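Local coordinates for peptidyl-prolyl cis-trans isomerase (Hirschia baltica, PDB 5EX2), which probably catalyses the cis-trans isomerisation of peptide bonds preceding proline, as a periplasmic folding helper of the cyclophilin family, at residues V54-H66 and A74-E86. Residues are numbered along the deposited sequence; the frame is centred on the assembly and turned at random.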
ATOM      1  N   VAL A  54      -9.275  -7.640  11.081  1.00  9.05           N
ATOM      2  CA  VAL A  54      -9.863  -8.681  10.236  1.00 10.09           C
ATOM      3  C   VAL A  54      -8.865  -9.827  10.013  1.00  8.93           C
ATOM      4  O   VAL A  54      -9.218 -11.000  10.098  1.00 10.23           O
ATOM      5  CB  VAL A  54     -10.351  -8.092   8.892  1.00 10.58           C
ATOM      6  CG1 VAL A  54     -10.910  -9.177   7.989  1.00 11.44           C
ATOM      7  CG2 VAL A  54     -11.417  -7.040   9.142  1.00 14.50           C
ATOM      8  N   VAL A  55      -7.608  -9.494   9.768  1.00  9.34           N
ATOM      9  CA  VAL A  55      -6.589 -10.517   9.596  1.00  9.30           C
ATOM     10  C   VAL A  55      -6.587 -11.442  10.807  1.00 10.20           C
ATOM     11  O   VAL A  55      -6.601 -12.666  10.665  1.00 11.53           O
ATOM     12  CB  VAL A  55      -5.177  -9.883   9.380  1.00  8.12           C
ATOM     13  CG1 VAL A  55      -4.076 -10.932   9.508  1.00  9.32           C
ATOM     14  CG2 VAL A  55      -5.098  -9.217   8.027  1.00  8.92           C
ATOM     15  N   ARG A  56      -6.627 -10.855  11.998  1.00  8.83           N
ATOM     16  CA  ARG A  56      -6.495 -11.623  13.231  1.00 10.03           C
ATOM     17  C   ARG A  56      -7.729 -12.454  13.570  1.00  8.38           C
ATOM     18  O   ARG A  56      -7.657 -13.311  14.426  1.00 11.34           O
ATOM     19  CB  ARG A  56      -6.128 -10.679  14.383  1.00 11.46           C
ATOM     20  CG  ARG A  56      -4.672 -10.319  14.323  1.00 10.83           C
ATOM     21  CD  ARG A  56      -4.363  -9.123  15.152  1.00 12.86           C
ATOM     22  NE  ARG A  56      -2.928  -8.914  15.170  1.00 11.50           N
ATOM     23  CZ  ARG A  56      -2.334  -7.759  15.433  1.00 13.81           C
ATOM     24  NH1 ARG A  56      -3.053  -6.668  15.678  1.00 12.68           N
ATOM     25  NH2 ARG A  56      -1.013  -7.699  15.433  1.00 13.00           N
ATOM     26  N   THR A  57      -8.844 -12.226  12.883  1.00  9.10           N
ATOM     27  CA  THR A  57      -9.993 -13.130  13.024  1.00 10.16           C
ATOM     28  C   THR A  57      -9.811 -14.443  12.272  1.00 10.19           C
ATOM     29  O   THR A  57     -10.555 -15.401  12.508  1.00 12.19           O
ATOM     30  CB  THR A  57     -11.311 -12.525  12.497  1.00 10.37           C
ATOM     31  OG1 THR A  57     -11.243 -12.406  11.069  1.00 11.53           O
ATOM     32  CG2 THR A  57     -11.618 -11.198  13.147  1.00 15.80           C
ATOM     33  N   GLY A  58      -8.860 -14.466  11.341  1.00 10.02           N
ATOM     34  CA  GLY A  58      -8.686 -15.600  10.458  1.00  9.13           C
ATOM     35  C   GLY A  58      -9.656 -15.630   9.291  1.00  9.91           C
ATOM     36  O   GLY A  58      -9.547 -16.487   8.405  1.00 11.31           O
ATOM     37  N   LEU A  59     -10.591 -14.687   9.250  1.00  9.55           N
ATOM     38  CA  LEU A  59     -11.696 -14.788   8.306  1.00 10.52           C
ATOM     39  C   LEU A  59     -11.353 -14.475   6.855  1.00 10.15           C
ATOM     40  O   LEU A  59     -12.133 -14.782   5.959  1.00 10.95           O
ATOM     41  CB  LEU A  59     -12.837 -13.881   8.757  1.00 13.75           C
ATOM     42  CG  LEU A  59     -13.529 -14.355  10.032  1.00 13.79           C
ATOM     43  CD1 LEU A  59     -14.513 -13.314  10.523  1.00 15.09           C
ATOM     44  CD2 LEU A  59     -14.220 -15.722   9.845  1.00 17.54           C
ATOM     45  N   TYR A  60     -10.201 -13.876   6.593  1.00  8.54           N
ATOM     46  CA  TYR A  60      -9.817 -13.683   5.208  1.00  9.23           C
ATOM     47  C   TYR A  60      -9.424 -14.983   4.536  1.00 11.85           C
ATOM     48  O   TYR A  60      -9.378 -15.078   3.306  1.00 10.00           O
ATOM     49  CB  TYR A  60      -8.644 -12.723   5.077  1.00 10.51           C
ATOM     50  CG  TYR A  60      -8.981 -11.257   5.009  1.00  9.29           C
ATOM     51  CD1 TYR A  60     -10.104 -10.790   4.332  1.00 10.11           C
ATOM     52  CD2 TYR A  60      -8.150 -10.326   5.608  1.00 11.17           C
ATOM     53  CE1 TYR A  60     -10.383  -9.416   4.266  1.00  9.79           C
ATOM     54  CE2 TYR A  60      -8.415  -8.971   5.549  1.00 13.12           C
ATOM     55  CZ  TYR A  60      -9.525  -8.514   4.878  1.00 11.09           C
ATOM     56  OH  TYR A  60      -9.761  -7.151   4.828  1.00 12.17           O
ATOM     57  N   SER A  61      -9.087 -15.984   5.332  1.00 10.03           N
ATOM     58  CA  SER A  61      -8.567 -17.197   4.750  1.00 11.09           C
ATOM     59  C   SER A  61      -9.637 -17.861   3.919  1.00 11.34           C
ATOM     60  O   SER A  61     -10.773 -18.046   4.360  1.00 13.01           O
ATOM     61  CB  SER A  61      -8.035 -18.130   5.826  1.00 14.78           C
ATOM     62  OG  SER A  61      -6.914 -17.509   6.421  1.00 22.26           O
ATOM     63  N   GLY A  62      -9.279 -18.179   2.683  1.00 10.06           N
ATOM     64  CA  GLY A  62     -10.220 -18.777   1.755  1.00 11.12           C
ATOM     65  C   GLY A  62     -11.080 -17.816   0.961  1.00 10.56           C
ATOM     66  O   GLY A  62     -11.876 -18.247   0.140  1.00 11.62           O
ATOM     67  N   THR A  63     -10.960 -16.522   1.205  1.00  9.05           N
ATOM     68  CA  THR A  63     -11.762 -15.593   0.420  1.00 10.19           C
ATOM     69  C   THR A  63     -11.236 -15.510  -1.012  1.00  9.84           C
ATOM     70  O   THR A  63     -10.040 -15.598  -1.275  1.00 10.16           O
ATOM     71  CB  THR A  63     -11.801 -14.188   1.039  1.00  9.18           C
ATOM     72  OG1 THR A  63     -10.476 -13.703   1.246  1.00  9.72           O
ATOM     73  CG2 THR A  63     -12.565 -14.190   2.368  1.00 12.74           C
ATOM     74  N   LYS A  64     -12.157 -15.330  -1.944  1.00 10.35           N
ATOM     75  CA  LYS A  64     -11.817 -15.368  -3.353  1.00  9.48           C
ATOM     76  C   LYS A  64     -11.316 -14.013  -3.829  1.00 11.30           C
ATOM     77  O   LYS A  64     -11.622 -12.985  -3.230  1.00 11.84           O
ATOM     78  CB  LYS A  64     -13.026 -15.753  -4.191  1.00 12.67           C
ATOM     79  CG  LYS A  64     -13.674 -17.056  -3.795  1.00 14.83           C
ATOM     80  CD  LYS A  64     -12.760 -18.237  -3.974  1.00 21.81           C
ATOM     81  CE  LYS A  64     -13.509 -19.545  -3.717  1.00 34.43           C
ATOM     82  NZ  LYS A  64     -14.663 -19.728  -4.642  1.00 40.23           N
ATOM     83  N   PHE A  65     -10.582 -14.007  -4.928  1.00  8.65           N
ATOM     84  CA  PHE A  65     -10.394 -12.783  -5.697  1.00  8.04           C
ATOM     85  C   PHE A  65     -11.486 -12.791  -6.741  1.00  7.63           C
ATOM     86  O   PHE A  65     -11.316 -13.272  -7.865  1.00  8.96           O
ATOM     87  CB  PHE A  65      -9.000 -12.718  -6.298  1.00  7.90           C
ATOM     88  CG  PHE A  65      -7.970 -12.433  -5.281  1.00  9.62           C
ATOM     89  CD1 PHE A  65      -7.765 -11.138  -4.852  1.00 10.09           C
ATOM     90  CD2 PHE A  65      -7.236 -13.448  -4.708  1.00  9.08           C
ATOM     91  CE1 PHE A  65      -6.831 -10.859  -3.875  1.00 10.70           C
ATOM     92  CE2 PHE A  65      -6.303 -13.171  -3.731  1.00 11.04           C
ATOM     93  CZ  PHE A  65      -6.101 -11.876  -3.318  1.00 11.34           C
ATOM     94  N   HIS A  66     -12.641 -12.281  -6.336  1.00 10.37           N
ATOM     95  CA  HIS A  66     -13.874 -12.470  -7.091  1.00  8.70           C
ATOM     96  C   HIS A  66     -14.122 -11.415  -8.163  1.00  9.44           C
ATOM     97  O   HIS A  66     -15.022 -11.580  -8.976  1.00 10.08           O
ATOM     98  CB  HIS A  66     -15.064 -12.499  -6.137  1.00 12.83           C
ATOM     99  CG  HIS A  66     -15.318 -11.187  -5.472  1.00  9.25           C
ATOM    100  ND1 HIS A  66     -14.662 -10.781  -4.330  1.00 11.70           N
ATOM    101  CD2 HIS A  66     -16.122 -10.157  -5.830  1.00 16.37           C
ATOM    102  CE1 HIS A  66     -15.064  -9.565  -4.001  1.00 13.99           C
ATOM    103  NE2 HIS A  66     -15.949  -9.164  -4.895  1.00 14.94           N
ATOM    104  N   ALA A  74      -7.294  -6.140  -8.585  1.00  8.47           N
ATOM    105  CA  ALA A  74      -7.832  -7.406  -8.122  1.00  8.36           C
ATOM    106  C   ALA A  74      -8.503  -7.201  -6.777  1.00  7.88           C
ATOM    107  O   ALA A  74      -7.866  -6.796  -5.801  1.00  8.93           O
ATOM    108  CB  ALA A  74      -6.726  -8.435  -8.013  1.00  9.52           C
ATOM    109  N   GLN A  75      -9.797  -7.495  -6.727  1.00  8.06           N
ATOM    110  CA  GLN A  75     -10.594  -7.298  -5.523  1.00  7.83           C
ATOM    111  C   GLN A  75     -10.896  -8.629  -4.841  1.00 10.31           C
ATOM    112  O   GLN A  75     -11.287  -9.597  -5.502  1.00 10.72           O
ATOM    113  CB  GLN A  75     -11.892  -6.566  -5.864  1.00 10.15           C
ATOM    114  CG  GLN A  75     -12.774  -6.304  -4.681  1.00 10.51           C
ATOM    115  CD  GLN A  75     -13.947  -5.410  -5.036  1.00 16.36           C
ATOM    116  OE1 GLN A  75     -13.871  -4.631  -5.980  1.00 25.63           O
ATOM    117  NE2 GLN A  75     -15.047  -5.545  -4.314  1.00 14.65           N
ATOM    118  N   GLY A  76     -10.692  -8.663  -3.528  1.00  8.95           N
ATOM    119  CA  GLY A  76     -10.952  -9.845  -2.721  1.00  9.65           C
ATOM    120  C   GLY A  76     -11.548  -9.461  -1.388  1.00 10.28           C
ATOM    121  O   GLY A  76     -12.035  -8.342  -1.207  1.00  9.90           O
ATOM    122  N   GLY A  77     -11.516 -10.396  -0.454  1.00  9.08           N
ATOM    123  CA  GLY A  77     -11.900 -10.104   0.904  1.00  8.51           C
ATOM    124  C   GLY A  77     -13.382 -10.087   1.229  1.00  8.32           C
ATOM    125  O   GLY A  77     -13.764  -9.564   2.273  1.00 10.51           O
ATOM    126  N   ASP A  78     -14.216 -10.698   0.396  1.00  9.49           N
ATOM    127  CA  ASP A  78     -15.639 -10.774   0.691  1.00 11.71           C
ATOM    128  C   ASP A  78     -15.860 -11.962   1.605  1.00 12.33           C
ATOM    129  O   ASP A  78     -16.105 -13.078   1.146  1.00 12.44           O
ATOM    130  CB  ASP A  78     -16.453 -10.896  -0.593  1.00 12.53           C
ATOM    131  CG  ASP A  78     -17.946 -10.848  -0.350  1.00 17.39           C
ATOM    132  OD1 ASP A  78     -18.373 -10.694   0.822  1.00 18.27           O
ATOM    133  OD2 ASP A  78     -18.693 -10.969  -1.342  1.00 17.52           O
ATOM    134  N   ILE A  79     -15.758 -11.708   2.899  1.00  9.48           N
ATOM    135  CA  ILE A  79     -15.797 -12.772   3.890  1.00 11.13           C
ATOM    136  C   ILE A  79     -17.131 -13.503   3.865  1.00 12.20           C
ATOM    137  O   ILE A  79     -17.164 -14.740   3.914  1.00 12.53           O
ATOM    138  CB  ILE A  79     -15.516 -12.204   5.295  1.00 12.38           C
ATOM    139  CG1 ILE A  79     -14.065 -11.738   5.364  1.00 12.43           C
ATOM    140  CG2 ILE A  79     -15.830 -13.235   6.385  1.00 11.97           C
ATOM    141  CD1 ILE A  79     -13.738 -10.968   6.588  1.00 14.73           C
ATOM    142  N   ALA A  80     -18.235 -12.773   3.757  1.00 11.43           N
ATOM    143  CA  ALA A  80     -19.542 -13.418   3.811  1.00 14.80           C
ATOM    144  C   ALA A  80     -19.701 -14.480   2.727  1.00 12.24           C
ATOM    145  O   ALA A  80     -20.294 -15.535   2.959  1.00 13.84           O
ATOM    146  CB  ALA A  80     -20.641 -12.381   3.686  1.00 13.40           C
ATOM    147  N   ALA A  81     -19.133 -14.221   1.557  1.00 11.97           N
ATOM    148  CA  ALA A  81     -19.319 -15.112   0.421  1.00 15.71           C
ATOM    149  C   ALA A  81     -18.747 -16.508   0.668  1.00 16.30           C
ATOM    150  O   ALA A  81     -19.304 -17.503   0.178  1.00 18.32           O
ATOM    151  CB  ALA A  81     -18.705 -14.510  -0.812  1.00 18.42           C
ATOM    152  N   THR A  82     -17.637 -16.598   1.398  1.00 13.90           N
ATOM    153  CA  THR A  82     -17.027 -17.907   1.645  1.00 15.82           C
ATOM    154  C   THR A  82     -17.241 -18.398   3.096  1.00 13.99           C
ATOM    155  O   THR A  82     -17.318 -19.607   3.329  1.00 14.57           O
ATOM    156  CB  THR A  82     -15.517 -17.891   1.293  1.00 18.51           C
ATOM    157  OG1 THR A  82     -14.906 -16.718   1.820  1.00 18.66           O
ATOM    158  CG2 THR A  82     -15.324 -17.898  -0.219  1.00 21.84           C
ATOM    159  N   LEU A  83     -17.449 -17.494   4.051  1.00 14.94           N
ATOM    160  CA  LEU A  83     -17.813 -17.914   5.406  1.00 13.75           C
ATOM    161  C   LEU A  83     -19.199 -18.585   5.427  1.00 14.51           C
ATOM    162  O   LEU A  83     -19.420 -19.531   6.173  1.00 15.95           O
ATOM    163  CB  LEU A  83     -17.795 -16.724   6.367  1.00 14.28           C
ATOM    164  CG  LEU A  83     -18.189 -17.011   7.815  1.00 16.65           C
ATOM    165  CD1 LEU A  83     -17.225 -17.993   8.476  1.00 18.75           C
ATOM    166  CD2 LEU A  83     -18.258 -15.715   8.603  1.00 19.07           C
ATOM    167  N   GLY A  84     -20.117 -18.085   4.609  1.00 14.74           N
ATOM    168  CA  GLY A  84     -21.449 -18.651   4.527  1.00 16.93           C
ATOM    169  C   GLY A  84     -22.432 -17.915   5.411  1.00 14.35           C
ATOM    170  O   GLY A  84     -23.612 -18.242   5.431  1.00 18.00           O
ATOM    171  N   ARG A  85     -21.949 -16.896   6.113  1.00 15.05           N
ATOM    172  CA  ARG A  85     -22.786 -16.061   6.957  1.00 16.10           C
ATOM    173  C   ARG A  85     -22.149 -14.691   7.017  1.00 15.95           C
ATOM    174  O   ARG A  85     -20.977 -14.535   6.679  1.00 15.90           O
ATOM    175  CB  ARG A  85     -22.941 -16.678   8.346  1.00 20.38           C
ATOM    176  CG  ARG A  85     -21.639 -16.951   9.065  1.00 25.89           C
ATOM    177  CD  ARG A  85     -21.890 -17.481  10.472  1.00 34.75           C
ATOM    178  NE  ARG A  85     -20.655 -17.638  11.229  1.00 36.15           N
ATOM    179  CZ  ARG A  85     -19.984 -16.627  11.775  1.00 31.26           C
ATOM    180  NH1 ARG A  85     -20.420 -15.373  11.645  1.00 33.24           N
ATOM    181  NH2 ARG A  85     -18.863 -16.864  12.441  1.00 33.89           N
ATOM    182  N   GLU A  86     -22.928 -13.695   7.412  1.00 19.80           N
ATOM    183  CA  GLU A  86     -22.393 -12.358   7.545  1.00 22.43           C
ATOM    184  C   GLU A  86     -21.429 -12.363   8.722  1.00 19.10           C
ATOM    185  O   GLU A  86     -21.772 -12.843   9.804  1.00 23.31           O
ATOM    186  CB  GLU A  86     -23.512 -11.339   7.744  1.00 29.50           C
ATOM    187  CG  GLU A  86     -24.393 -11.174   6.512  1.00 28.22           C
ATOM    188  CD  GLU A  86     -23.619 -10.652   5.312  1.00 30.57           C
ATOM    189  OE1 GLU A  86     -22.661  -9.871   5.515  1.00 26.89           O
ATOM    190  OE2 GLU A  86     -23.961 -11.036   4.171  1.00 29.14           O
TER
HETATM  191  O   HOH W   1     -13.449 -17.769   3.796  1.00 18.57           O
HETATM  192  O   HOH W   2      -9.602 -12.416  -0.967  1.00 10.53           O
HETATM  193  O   HOH W   3     -13.890 -12.210  -2.056  1.00 11.44           O
HETATM  194  O   HOH W   4     -14.933 -14.597  -1.018  1.00 16.68           O
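Ile79 packs its CD1 methyl against Val54 and Leu59 where the helix 45-57 gives way to the antiparallel hairpin of strands 63-69 and 73-76, part of the closed eight-stranded barrel of the cyclophilin fold. Ile79 CD1 lies 3.6 Å from Val54 CG1, the two side chains running past each other in opposite directions, and Ile79 CG2 is near Leu59 CB. Val54 CG1, anti to the backbone N (chi1 178°), also sits over one face of the Tyr60 ring, offset toward its rim. The edge of that ring meets Gly77 O in plane, while its hydroxyl bonds to Asp169 O.

Past the end of strand 73-76 the two segments are joined through water. One water donates to Thr63 OG1 and Lys64 O and accepts from Gly77 N at 2.8 Å; it lies over the centre of one Phe65 ring face. A second donates to Lys64 O, accepts from Asp78 N and bonds His66 ND1, and a third links Lys64 N to Asp78 O. Thr63 OG1 itself donates to a lone pair of Tyr60 O (2.7 Å, C=O...O angle 135°), in the carbonyl plane; the same oxygen takes Thr63 N, closing the turn. With OG1 held there, the Thr63 CG2 methyl lies against the helix 79-83, 3.5 Å from Thr82 OG1, the side chains crossing at about a right angle. The His66 ring stands at 80° to the Gln75 amide, which is held by Arg67 and Gln170. Between the turn and the helix 79-83, a water bonded to Thr82 OG1 donates to Ser61 O at 2.7 Å.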